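Local coordinates for extracellular ligand-binding receptor (Rhodopseudomonas palustris, PDB 3SG0), which probably serves as the solute-binding component of an ABC transporter, binding aromatic acids such as benzoylformate and probably related lignin-derived acids, at residues A[29-35]-A[91-97]; A[110-116]-A[132-137]; A[146-150]-A[266-270]; A[171-175]-A[245-249]; A[224-228]-A[253-258]. All coordinates share one frame; numbering follows the deposited sequence.

Contact 1: residues A[29-35]-A[91-97]; sequences KIGITMS and DVLIGSS
Ile32 and Ile94 lie side by side on two parallel strands, 28-34 and 92-94, in the sheet of one lobe of a periplasmic-binding-protein fold. The backbone ladder runs from Gly31 N to Val92 O, from Ile94 N to Gly31 O and from Thr33 N to Ile94 O. The middle bond, Ile94 N to Gly31 O, is 2.7 Å long. At the start of the pair the Asp91 carboxylate extends the ladder. Its OD2 accepts from Lys29 N at 2.9 Å, on the anti side, while OD1 takes Gly332 N. On one sheet face Ile30 lies alongside Val92, CD1 against CB at 3.8 Å. Ile30 CG2, anti to its own N, reaches Ile94 CD1 at 3.7 Å. Leu311 and Met315 of helix 306-328 cover this isoleucine face. Gly95 has a positive phi (142°), and a cis peptide follows it. Both Gly95 CA and Ser96 CA turn a hydrogen to Thr33 O. Asp70 ties the next layer together, bonding Thr33 OG1, Ser35 OG and Ser96 OG. Ser97 touches the bound benzoylformate, and its OG is hydrogen-bonded to Gln47 OE1. The same OG accepts Ser35 N at 2.9 Å in a nearly straight bond, 176° at the hydrogen.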
# COMPACT_ATOMS: atom_id res chain seq x y z
N LYS A 29 -20.33 -11.78 -3.78
CA LYS A 29 -20.31 -10.72 -2.77
C LYS A 29 -18.89 -10.44 -2.33
O LYS A 29 -18.14 -11.36 -2.01
CB LYS A 29 -21.15 -11.11 -1.57
CG LYS A 29 -22.63 -11.29 -1.88
CD LYS A 29 -23.38 -11.69 -0.63
CE LYS A 29 -24.87 -11.72 -0.86
NZ LYS A 29 -25.61 -11.88 0.42
N ILE A 30 -18.52 -9.16 -2.34
CA ILE A 30 -17.17 -8.74 -1.99
C ILE A 30 -17.28 -7.78 -0.82
O ILE A 30 -18.00 -6.78 -0.91
CB ILE A 30 -16.51 -8.00 -3.17
CG1 ILE A 30 -16.53 -8.83 -4.45
CG2 ILE A 30 -15.10 -7.56 -2.80
CD1 ILE A 30 -15.68 -10.06 -4.43
N GLY A 31 -16.61 -8.09 0.28
CA GLY A 31 -16.59 -7.20 1.44
C GLY A 31 -15.32 -6.39 1.47
O GLY A 31 -14.25 -6.92 1.17
N ILE A 32 -15.42 -5.12 1.84
CA ILE A 32 -14.26 -4.24 1.89
C ILE A 32 -14.28 -3.46 3.20
O ILE A 32 -15.32 -2.89 3.56
CB ILE A 32 -14.27 -3.23 0.71
CG1 ILE A 32 -14.54 -3.94 -0.62
CG2 ILE A 32 -12.95 -2.48 0.66
CD1 ILE A 32 -14.83 -2.97 -1.77
N THR A 33 -13.17 -3.45 3.91
CA THR A 33 -12.98 -2.55 5.04
C THR A 33 -11.78 -1.67 4.73
O THR A 33 -10.73 -2.15 4.29
CB THR A 33 -12.84 -3.31 6.38
OG1 THR A 33 -12.79 -2.38 7.47
CG2 THR A 33 -11.63 -4.23 6.41
N MSE A 34 -11.96 -0.36 4.90
CA MSE A 34 -10.91 0.59 4.57
C MSE A 34 -10.89 1.72 5.59
O MSE A 34 -11.89 1.99 6.26
CB MSE A 34 -11.10 1.17 3.17
CG MSE A 34 -12.37 1.98 2.99
SE MSE A 34 -13.91 0.95 2.32
CE MSE A 34 -13.28 0.79 0.48
N SER A 35 -9.74 2.37 5.70
CA SER A 35 -9.55 3.43 6.68
C SER A 35 -9.95 4.77 6.09
O SER A 35 -9.11 5.60 5.75
CB SER A 35 -8.10 3.45 7.17
OG SER A 35 -7.70 2.17 7.66
N ASP A 91 -17.69 -13.64 -0.50
CA ASP A 91 -16.79 -14.57 -1.15
C ASP A 91 -15.33 -14.18 -1.03
O ASP A 91 -14.45 -15.04 -1.04
CB ASP A 91 -17.18 -14.72 -2.62
CG ASP A 91 -18.57 -15.26 -2.77
OD1 ASP A 91 -18.79 -16.41 -2.35
OD2 ASP A 91 -19.45 -14.55 -3.29
N VAL A 92 -15.08 -12.87 -0.95
CA VAL A 92 -13.75 -12.32 -0.81
C VAL A 92 -13.82 -11.13 0.14
O VAL A 92 -14.79 -10.36 0.08
CB VAL A 92 -13.20 -11.81 -2.17
CG1 VAL A 92 -11.81 -11.21 -2.01
CG2 VAL A 92 -13.18 -12.94 -3.20
N LEU A 93 -12.82 -10.98 1.00
CA LEU A 93 -12.68 -9.81 1.86
C LEU A 93 -11.50 -9.01 1.36
O LEU A 93 -10.49 -9.58 0.96
CB LEU A 93 -12.41 -10.26 3.29
CG LEU A 93 -12.31 -9.19 4.37
CD1 LEU A 93 -13.54 -8.28 4.42
CD2 LEU A 93 -12.07 -9.84 5.73
N ILE A 94 -11.63 -7.68 1.37
CA ILE A 94 -10.57 -6.79 0.96
C ILE A 94 -10.33 -5.77 2.07
O ILE A 94 -11.29 -5.19 2.60
CB ILE A 94 -10.93 -6.07 -0.36
CG1 ILE A 94 -11.24 -7.11 -1.46
CG2 ILE A 94 -9.83 -5.11 -0.76
CD1 ILE A 94 -11.55 -6.51 -2.82
N GLY A 95 -9.08 -5.57 2.45
CA GLY A 95 -8.72 -4.55 3.43
C GLY A 95 -7.62 -5.00 4.37
O GLY A 95 -7.05 -6.09 4.22
N SER A 96 -7.25 -4.15 5.33
CA SER A 96 -7.65 -2.75 5.37
C SER A 96 -6.61 -1.94 4.59
O SER A 96 -5.89 -2.47 3.73
CB SER A 96 -7.74 -2.31 6.83
OG SER A 96 -8.12 -0.95 6.96
N SER A 97 -6.55 -0.64 4.89
CA SER A 97 -5.65 0.29 4.22
C SER A 97 -4.27 0.36 4.84
O SER A 97 -3.32 0.78 4.18
CB SER A 97 -6.24 1.70 4.30
OG SER A 97 -7.59 1.75 3.86

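Contact 2: residues A[110-116]-A[132-137]; sequences AEAKTPL and RRKWVY
Leu116 makes both backbone bonds of this contact. Its N donates to Trp135 O at 2.8 Å, and its O accepts from Tyr137 N at 2.8 Å. Both bonds are close to straight. Between them Val136 CA sits 3.3 Å from Leu116 O as a CA-H...O contact. A further one joins Pro115 CA to Trp135 O. Leu116 and Val136 then point the same way from the sheet, CD2 beside CG2. The bonds attach strand 136-138 in parallel to strand 116-118, at the edge of the six-stranded sheet in one lobe of the binding-protein fold. The chain reaches Leu116 from helix 99-111, which ends in a Schellman motif at Lys113, where phi turns positive. That turn receives the Trp135 indole. Lys113 CA stands over the six-membered ring, 3.7 Å from its centroid and 8° off the normal, a CH-pi contact. Lys113 CB is 3.7 Å from Trp135 CH2. Ala110 O lies over the same face, toward the rim. At the pyrrole end, Ala110 CB meets Trp135 CD1 at 3.8 Å. Trp135 CG lies beside the backbone N (chi1 -68°), and the ring reaches across the helix end. Arg341 also touches the indole. Ala110 CB packs against CB and CG of Arg132, and the Arg132 guanidinium forms a salt bridge with Asp107.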
# COMPACT_ATOMS: atom_id res chain seq x y z
N ALA A 110 -8.48 -16.39 7.51
CA ALA A 110 -8.07 -17.78 7.44
C ALA A 110 -9.08 -18.68 8.15
O ALA A 110 -9.45 -19.74 7.64
CB ALA A 110 -6.68 -17.96 8.04
N GLU A 111 -9.54 -18.27 9.33
CA GLU A 111 -10.50 -19.07 10.09
C GLU A 111 -11.79 -19.24 9.28
O GLU A 111 -12.42 -20.30 9.33
CB GLU A 111 -10.80 -18.43 11.45
CG GLU A 111 -11.62 -19.30 12.40
CD GLU A 111 -13.12 -19.34 12.11
OE1 GLU A 111 -13.66 -18.39 11.50
OE2 GLU A 111 -13.77 -20.33 12.50
N ALA A 112 -12.16 -18.20 8.55
CA ALA A 112 -13.37 -18.20 7.74
C ALA A 112 -13.17 -18.82 6.36
O ALA A 112 -14.10 -18.84 5.55
CB ALA A 112 -13.90 -16.78 7.58
N LYS A 113 -11.96 -19.30 6.08
CA LYS A 113 -11.62 -19.87 4.77
C LYS A 113 -12.11 -18.96 3.65
O LYS A 113 -12.80 -19.38 2.72
CB LYS A 113 -12.14 -21.30 4.64
CG LYS A 113 -11.59 -22.23 5.71
CD LYS A 113 -12.10 -23.65 5.55
CE LYS A 113 -11.68 -24.51 6.73
NZ LYS A 113 -10.23 -24.36 7.03
N THR A 114 -11.73 -17.69 3.77
CA THR A 114 -12.10 -16.66 2.81
C THR A 114 -10.84 -15.90 2.40
O THR A 114 -10.08 -15.46 3.25
CB THR A 114 -13.10 -15.69 3.46
OG1 THR A 114 -14.26 -16.43 3.87
CG2 THR A 114 -13.53 -14.59 2.50
N PRO A 115 -10.61 -15.76 1.08
CA PRO A 115 -9.44 -14.99 0.67
C PRO A 115 -9.53 -13.54 1.13
O PRO A 115 -10.61 -12.92 1.09
CB PRO A 115 -9.48 -15.04 -0.86
CG PRO A 115 -10.49 -16.02 -1.23
CD PRO A 115 -11.37 -16.31 -0.05
N LEU A 116 -8.40 -13.01 1.56
CA LEU A 116 -8.25 -11.62 2.00
C LEU A 116 -7.28 -10.92 1.07
O LEU A 116 -6.12 -11.34 0.97
CB LEU A 116 -7.70 -11.56 3.43
CG LEU A 116 -7.33 -10.16 3.94
CD1 LEU A 116 -8.55 -9.27 4.06
CD2 LEU A 116 -6.59 -10.24 5.27
N ARG A 132 -1.82 -19.59 7.54
CA ARG A 132 -2.87 -18.57 7.57
C ARG A 132 -2.74 -17.61 6.40
O ARG A 132 -3.73 -17.25 5.75
CB ARG A 132 -2.82 -17.81 8.89
CG ARG A 132 -3.29 -18.64 10.08
CD ARG A 132 -2.85 -18.03 11.40
NE ARG A 132 -1.39 -18.07 11.53
CZ ARG A 132 -0.66 -17.07 12.02
NH1 ARG A 132 -1.24 -15.96 12.43
NH2 ARG A 132 0.65 -17.20 12.10
N ARG A 133 -1.51 -17.19 6.13
CA ARG A 133 -1.22 -16.30 5.02
C ARG A 133 -1.49 -16.97 3.67
O ARG A 133 -1.54 -16.29 2.65
CB ARG A 133 0.21 -15.75 5.15
CG ARG A 133 0.32 -14.75 6.29
CD ARG A 133 1.76 -14.57 6.77
NE ARG A 133 1.87 -13.43 7.68
CZ ARG A 133 1.50 -13.43 8.96
NH1 ARG A 133 1.04 -14.53 9.54
NH2 ARG A 133 1.60 -12.31 9.66
N LYS A 134 -1.73 -18.29 3.67
CA LYS A 134 -2.23 -18.95 2.47
C LYS A 134 -3.50 -18.31 1.95
O LYS A 134 -3.82 -18.43 0.77
CB LYS A 134 -2.54 -20.43 2.73
CG LYS A 134 -1.38 -21.36 2.56
CD LYS A 134 -0.86 -21.43 1.14
CE LYS A 134 0.41 -22.22 1.17
NZ LYS A 134 1.05 -22.20 -0.16
N TRP A 135 -4.25 -17.67 2.85
CA TRP A 135 -5.52 -17.05 2.50
C TRP A 135 -5.39 -15.58 2.13
O TRP A 135 -6.40 -14.96 1.80
CB TRP A 135 -6.53 -17.25 3.64
CG TRP A 135 -6.92 -18.68 3.78
CD1 TRP A 135 -6.36 -19.61 4.60
CD2 TRP A 135 -7.91 -19.37 3.01
NE1 TRP A 135 -6.95 -20.83 4.40
CE2 TRP A 135 -7.91 -20.71 3.43
CE3 TRP A 135 -8.80 -18.97 2.00
CZ2 TRP A 135 -8.76 -21.66 2.88
CZ3 TRP A 135 -9.66 -19.92 1.46
CH2 TRP A 135 -9.62 -21.25 1.90
N VAL A 136 -4.19 -15.02 2.15
CA VAL A 136 -4.00 -13.58 2.01
C VAL A 136 -3.19 -13.26 0.76
O VAL A 136 -2.17 -13.91 0.49
CB VAL A 136 -3.26 -13.02 3.25
CG1 VAL A 136 -3.15 -11.49 3.17
CG2 VAL A 136 -3.98 -13.44 4.51
N TYR A 137 -3.64 -12.25 0.01
CA TYR A 137 -2.90 -11.74 -1.15
C TYR A 137 -2.69 -10.25 -0.97
O TYR A 137 -3.42 -9.60 -0.21
CB TYR A 137 -3.65 -12.06 -2.45
CG TYR A 137 -3.69 -13.54 -2.69
CD1 TYR A 137 -2.61 -14.19 -3.26
CD2 TYR A 137 -4.79 -14.30 -2.30
CE1 TYR A 137 -2.63 -15.56 -3.46
CE2 TYR A 137 -4.81 -15.67 -2.48
CZ TYR A 137 -3.72 -16.29 -3.06
OH TYR A 137 -3.70 -17.65 -3.26

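Contact 3: residues A[146-150]-A[266-270]; sequences MAEAI and IFAGE
Met146, a selenomethionine, lies against Ala268 where helix 143-156 packs on strand 266-269, an edge strand of the small antiparallel sheet of this binding-protein fold. Helix and strand run at 139° to each other, their axes 7.6 Å apart. Met146 CB starts 4.0 Å from Ala268 CB. The chain bends at chi2 (-63°), and CG passes near Ala268 O. The selenium then rests on the peptide that follows, 3.6 Å from Ala268 C. Finally CE reaches Gly269 O and, across the end of a side chain set at about a right angle to it, Glu270 OE2 at 3.5 Å. That carboxylate oxygen is also hydrogen-bonded to His247 ND1, so the methyl packs against a group in the second shell of the ligand pocket. Ala268 CB enters the helix surface. It sits 3.4 Å from Met146 O, with Ala149 CB and Ile150 CB also around it. One turn on, Ile150 carries the packing toward the start of the strand. Its CG1 is anti to the backbone N (chi1 -164°), and CD1, bent at chi2, lies near Phe267 CA and Ala268 N. Tyr244 and Leu374 also touch this isoleucine. Ile150 CD1 ends 3.9 Å from Ile266 CG2.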
# COMPACT_ATOMS: atom_id res chain seq x y z
N MSE A 146 11.08 -2.11 -1.32
CA MSE A 146 11.23 -0.67 -1.44
C MSE A 146 12.37 -0.15 -0.56
O MSE A 146 13.13 0.72 -0.98
CB MSE A 146 9.92 0.03 -1.09
CG MSE A 146 8.77 -0.36 -2.02
SE MSE A 146 9.11 0.17 -3.88
CE MSE A 146 7.75 -0.84 -4.81
N ALA A 147 12.48 -0.68 0.66
CA ALA A 147 13.53 -0.26 1.58
C ALA A 147 14.91 -0.60 1.02
O ALA A 147 15.85 0.19 1.14
CB ALA A 147 13.33 -0.91 2.93
N GLU A 148 15.04 -1.76 0.40
CA GLU A 148 16.32 -2.12 -0.22
C GLU A 148 16.66 -1.16 -1.35
O GLU A 148 17.80 -0.71 -1.46
CB GLU A 148 16.30 -3.56 -0.73
CG GLU A 148 16.24 -4.62 0.37
CD GLU A 148 17.53 -4.73 1.17
OE1 GLU A 148 18.52 -4.07 0.81
OE2 GLU A 148 17.54 -5.49 2.17
N ALA A 149 15.67 -0.82 -2.17
CA ALA A 149 15.91 0.06 -3.31
C ALA A 149 16.27 1.49 -2.88
O ALA A 149 17.19 2.10 -3.43
CB ALA A 149 14.70 0.07 -4.23
N ILE A 150 15.56 2.03 -1.91
CA ILE A 150 15.86 3.38 -1.45
C ILE A 150 17.19 3.41 -0.70
O ILE A 150 17.94 4.38 -0.82
CB ILE A 150 14.68 3.99 -0.62
CG1 ILE A 150 14.85 5.51 -0.50
CG2 ILE A 150 14.55 3.33 0.75
CD1 ILE A 150 14.80 6.25 -1.82
N ILE A 266 12.32 12.14 -2.19
CA ILE A 266 12.50 10.96 -3.02
C ILE A 266 12.06 9.74 -2.23
O ILE A 266 12.30 9.66 -1.02
CB ILE A 266 13.97 10.83 -3.48
CG1 ILE A 266 14.31 11.94 -4.47
CG2 ILE A 266 14.24 9.44 -4.07
CD1 ILE A 266 15.79 12.10 -4.75
N PHE A 267 11.41 8.80 -2.90
CA PHE A 267 11.01 7.54 -2.28
C PHE A 267 11.01 6.44 -3.32
O PHE A 267 10.93 6.71 -4.53
CB PHE A 267 9.63 7.64 -1.61
CG PHE A 267 8.49 7.99 -2.54
CD1 PHE A 267 7.70 7.01 -3.11
CD2 PHE A 267 8.19 9.32 -2.81
CE1 PHE A 267 6.64 7.34 -3.94
CE2 PHE A 267 7.14 9.66 -3.65
CZ PHE A 267 6.36 8.67 -4.21
N ALA A 268 11.11 5.20 -2.87
CA ALA A 268 10.91 4.06 -3.76
C ALA A 268 9.43 3.72 -3.77
O ALA A 268 8.81 3.54 -2.72
CB ALA A 268 11.73 2.87 -3.28
N GLY A 269 8.85 3.63 -4.96
CA GLY A 269 7.43 3.37 -5.09
C GLY A 269 7.07 2.62 -6.36
O GLY A 269 7.89 1.92 -6.97
N GLU A 270 5.80 2.77 -6.72
CA GLU A 270 5.16 1.95 -7.73
C GLU A 270 5.16 2.57 -9.12
O GLU A 270 5.22 3.78 -9.28
CB GLU A 270 3.70 1.68 -7.33
CG GLU A 270 3.53 0.73 -6.16
CD GLU A 270 3.88 1.34 -4.82
OE1 GLU A 270 3.32 2.40 -4.45
OE2 GLU A 270 4.72 0.73 -4.13

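Contact 4: residues A[171-175]-A[245-249]; sequences YGEGY and QTHGV. With 173 (benzoyl-formic acid), chain B.
The backbones stay apart here, with the CA atoms of Tyr175 and Thr246 8.8 Å from each other, and two tyrosines of helix 170-186 reach across to the loop after strand 242-244. This is one wall of the ligand pocket in a periplasmic-binding-protein fold. Tyr171 OH and Thr246 OG1 share a hydrogen bond of 2.7 Å; either may donate. Thr246 OG1 lies in the plane of the Tyr171 ring, at its edge. The same OG1 accepts Gly248 N at 3.2 Å, which makes an ST turn. One hydroxyl thus bonds both the loop backbone and the tyrosine. Thr246 CG2 points elsewhere, centred over a face of Tyr175, 3.7 Å from the ring centroid and 10° off the normal, as a CH-pi contact. Tyr171 CG is anti to N (chi1 176°), and the ring turns one face to benzoylformate. The keto oxygen O2 lies over the ring centre, and Tyr171 CE1 is 3.4 Å from C1D of the ligand. His247 meets the phenyl group from another direction. C1E lies over one face of its imidazole, 3.6 Å from CD2. Besides the ND1 bond to Glu270, NE2 bonds Asp143 OD1. Asp143 OD1 also bonds Tyr175 OH, so one carboxylate oxygen links the Tyr175 hydroxyl and the imidazole. These partners probably fix the rotation of the imidazole. Thr99, Ala121 and Arg198 supply hydrogen bonds to the ligand. A water links the two segments, donating to Tyr175 OH at 2.8 Å and accepting from His247 N at 2.9 Å.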
# COMPACT_ATOMS: atom_id res chain seq x y z
N TYR A 171 4.44 -0.97 10.13
CA TYR A 171 4.81 -0.33 8.87
C TYR A 171 6.13 0.41 9.00
O TYR A 171 7.08 0.18 8.24
CB TYR A 171 3.72 0.64 8.40
CG TYR A 171 4.10 1.39 7.14
CD1 TYR A 171 4.07 0.77 5.90
CD2 TYR A 171 4.51 2.72 7.20
CE1 TYR A 171 4.43 1.44 4.76
CE2 TYR A 171 4.88 3.40 6.06
CZ TYR A 171 4.83 2.76 4.84
OH TYR A 171 5.17 3.40 3.67
N GLY A 172 6.22 1.32 9.97
CA GLY A 172 7.45 2.06 10.17
C GLY A 172 8.61 1.13 10.47
O GLY A 172 9.68 1.24 9.88
N GLU A 173 8.40 0.20 11.38
CA GLU A 173 9.48 -0.68 11.81
C GLU A 173 9.98 -1.61 10.70
O GLU A 173 11.14 -2.03 10.72
CB GLU A 173 9.09 -1.48 13.06
CG GLU A 173 9.02 -0.60 14.31
CD GLU A 173 10.36 0.01 14.66
OE1 GLU A 173 11.27 -0.73 15.08
OE2 GLU A 173 10.53 1.24 14.49
N GLY A 174 9.13 -1.91 9.73
CA GLY A 174 9.58 -2.68 8.58
C GLY A 174 10.64 -1.94 7.78
O GLY A 174 11.56 -2.56 7.24
N TYR A 175 10.52 -0.61 7.68
CA TYR A 175 11.55 0.20 7.05
C TYR A 175 12.80 0.26 7.91
O TYR A 175 13.91 0.02 7.41
CB TYR A 175 11.03 1.61 6.70
CG TYR A 175 10.28 1.57 5.41
CD1 TYR A 175 10.96 1.66 4.20
CD2 TYR A 175 8.92 1.35 5.39
CE1 TYR A 175 10.28 1.55 2.99
CE2 TYR A 175 8.23 1.25 4.19
CZ TYR A 175 8.92 1.35 2.99
OH TYR A 175 8.25 1.20 1.80
N GLN A 245 11.39 9.67 1.79
CA GLN A 245 10.15 9.17 2.35
C GLN A 245 9.90 7.78 1.77
O GLN A 245 10.83 7.13 1.29
CB GLN A 245 9.00 10.15 2.08
CG GLN A 245 9.13 11.48 2.82
CD GLN A 245 8.14 11.64 3.97
OE1 GLN A 245 7.55 10.68 4.47
NE2 GLN A 245 7.94 12.88 4.40
N THR A 246 8.65 7.34 1.83
CA THR A 246 8.22 6.02 1.37
C THR A 246 7.00 6.18 0.48
O THR A 246 6.41 7.26 0.39
CB THR A 246 7.81 5.10 2.53
OG1 THR A 246 6.60 5.60 3.12
CG2 THR A 246 8.91 4.99 3.57
N HIS A 247 6.58 5.08 -0.15
CA HIS A 247 5.40 5.10 -1.00
C HIS A 247 4.10 5.39 -0.25
O HIS A 247 3.05 5.55 -0.87
CB HIS A 247 5.29 3.83 -1.85
CG HIS A 247 5.20 2.55 -1.06
ND1 HIS A 247 5.05 1.33 -1.69
CD2 HIS A 247 5.26 2.29 0.27
CE1 HIS A 247 5.02 0.38 -0.78
NE2 HIS A 247 5.14 0.93 0.42
N GLY A 248 4.15 5.47 1.08
CA GLY A 248 3.02 5.97 1.85
C GLY A 248 2.69 7.42 1.55
O GLY A 248 1.60 7.88 1.90
N VAL A 249 3.59 8.15 0.90
CA VAL A 249 3.35 9.56 0.62
C VAL A 249 2.90 9.84 -0.81
O VAL A 249 2.72 11.00 -1.18
CB VAL A 249 4.59 10.45 0.95
CG1 VAL A 249 5.14 10.12 2.34
CG2 VAL A 249 5.67 10.35 -0.13
O1B 173 B . 0.73 -0.28 5.33
C1 173 B . 0.54 0.78 5.87
O1A 173 B . 0.35 0.91 7.24
C2 173 B . 0.73 2.06 5.11
O2 173 B . 0.81 3.10 5.69
C1G 173 B . 0.76 1.97 3.62
C2D 173 B . -0.28 1.12 2.90
C2E 173 B . -0.26 1.00 1.39
C3 173 B . 0.84 1.72 0.61
C1E 173 B . 1.88 2.57 1.36
C1D 173 B . 1.85 2.71 2.86
O HOH W 1 8.85 3.21 -0.03

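Contact 5: residues A[224-228]-A[253-258]; sequences GTPAV and EFIKLG
The Phe254 ring has the Ala227 carbonyl carbon at its edge, in the ring plane, and meets Val228 CG2, Ala227 CB and Gly224 O at oblique angles. It touches mainly through CD1 and CE1. CD1 is 3.5 Å from Val228 CG2, and CE1 is 3.7 Å from Ala227 CB. The phenylalanine CG is anti to N (chi1 173°), which carries the ring off its helix and past the valine, the two side chains running in opposite directions. Gln245, Val262 and Ile377 also touch the phenylalanine, so it is packed between this turn, the neighbouring loops and strand 373-378. Val228 is central to the packing. Its CG2 fits between Phe254 and Leu257, 3.8 Å from Leu257 CD2, while CG1 rests on Gly258 CA at 3.8 Å. The parts joined are helix 252-258 and the 3-10 turn 225-227, which leads from strand 217-221 into helix 228-236 in the lobe built on the four-stranded parallel sheet of the binding protein. The turn is closed by its own backbone bonds, Ala227 N to Gly224 O and Val228 N to Thr225 O, each 3.1 Å. Gly224 begins it with a positive phi of 69°, and its backbone is bonded to Gly248 of the pocket loop. Toward the outside, Leu257 CD2 also meets Thr225 CB at 3.9 Å, the two side chains at about a right angle. Ala227 O accepts from Gln245 NE2, and Pro226 O is hydrogen-bonded to Tyr196 OH.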
# COMPACT_ATOMS: atom_id res chain seq x y z
N GLY A 224 0.35 8.75 4.32
CA GLY A 224 -0.77 9.67 4.36
C GLY A 224 -0.37 11.06 4.79
O GLY A 224 0.81 11.43 4.77
N THR A 225 -1.36 11.85 5.19
CA THR A 225 -1.07 13.21 5.58
C THR A 225 -0.18 13.35 6.83
O THR A 225 0.52 14.35 6.93
CB THR A 225 -2.34 14.08 5.65
OG1 THR A 225 -3.34 13.41 6.42
CG2 THR A 225 -2.89 14.32 4.25
N PRO A 226 -0.17 12.36 7.75
CA PRO A 226 0.77 12.47 8.87
C PRO A 226 2.24 12.52 8.45
O PRO A 226 3.08 12.90 9.27
CB PRO A 226 0.50 11.20 9.68
CG PRO A 226 -0.94 10.93 9.44
CD PRO A 226 -1.14 11.27 7.97
N ALA A 227 2.57 12.13 7.23
CA ALA A 227 3.97 12.14 6.77
C ALA A 227 4.50 13.55 6.54
O ALA A 227 5.72 13.75 6.46
CB ALA A 227 4.11 11.31 5.50
N VAL A 228 3.61 14.52 6.40
CA VAL A 228 4.06 15.90 6.18
C VAL A 228 4.75 16.48 7.41
O VAL A 228 5.78 17.15 7.30
CB VAL A 228 2.89 16.81 5.74
CG1 VAL A 228 3.33 18.27 5.70
CG2 VAL A 228 2.37 16.37 4.37
N GLU A 253 -2.31 14.61 -2.22
CA GLU A 253 -2.65 15.31 -0.97
C GLU A 253 -1.41 15.65 -0.16
O GLU A 253 -1.37 16.66 0.53
CB GLU A 253 -3.60 14.47 -0.11
CG GLU A 253 -4.94 14.20 -0.73
CD GLU A 253 -5.89 13.46 0.20
OE1 GLU A 253 -5.91 13.80 1.40
OE2 GLU A 253 -6.59 12.55 -0.27
N PHE A 254 -0.41 14.78 -0.22
CA PHE A 254 0.86 15.01 0.47
C PHE A 254 1.60 16.18 -0.16
O PHE A 254 2.17 17.02 0.54
CB PHE A 254 1.70 13.72 0.43
CG PHE A 254 3.10 13.88 0.97
CD1 PHE A 254 3.37 13.70 2.31
CD2 PHE A 254 4.14 14.18 0.11
CE1 PHE A 254 4.66 13.84 2.79
CE2 PHE A 254 5.43 14.31 0.59
CZ PHE A 254 5.69 14.13 1.93
N ILE A 255 1.59 16.24 -1.49
CA ILE A 255 2.24 17.35 -2.20
C ILE A 255 1.56 18.66 -1.85
O ILE A 255 2.23 19.66 -1.57
CB ILE A 255 2.22 17.13 -3.73
CG1 ILE A 255 3.08 15.92 -4.10
CG2 ILE A 255 2.70 18.39 -4.46
CD1 ILE A 255 3.08 15.59 -5.59
N LYS A 256 0.23 18.67 -1.86
CA LYS A 256 -0.52 19.89 -1.60
C LYS A 256 -0.30 20.40 -0.18
O LYS A 256 -0.05 21.59 0.03
CB LYS A 256 -2.01 19.65 -1.85
CG LYS A 256 -2.89 20.87 -1.65
CD LYS A 256 -4.34 20.53 -1.96
CE LYS A 256 -5.29 21.65 -1.56
NZ LYS A 256 -6.71 21.24 -1.70
N LEU A 257 -0.39 19.51 0.79
CA LEU A 257 -0.22 19.89 2.19
C LEU A 257 1.22 20.26 2.49
O LEU A 257 1.50 21.20 3.24
CB LEU A 257 -0.68 18.75 3.10
CG LEU A 257 -0.72 19.06 4.60
CD1 LEU A 257 -1.76 20.14 4.89
CD2 LEU A 257 -1.01 17.79 5.40
N GLY A 258 2.16 19.53 1.89
CA GLY A 258 3.57 19.72 2.18
C GLY A 258 4.19 20.93 1.51
O GLY A 258 5.12 21.53 2.05

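From the N terminus, contact 1 closes the first loop by pairing strands 28-34 and 92-94. Contact 2 follows in series and adds the edge strand 136-138. The two touch through Leu93 N and Pro115 O, within the six-stranded sheet of one lobe. Contact 3 then closes a long loop from helix 143-156 to strand 266-269, and contacts 4 and 5 nest inside it, all three in the other lobe. Contacts 4 and 5 cross, their segments alternating along the chain, and they share backbone and side-chain bonds. Contact 3 also touches contact 4. Contacts 1 and 2 lie about 22 Å or more, centre to centre, from the other three. Benzoylformate touches residues of contacts 1 and 4, and so of both lobes.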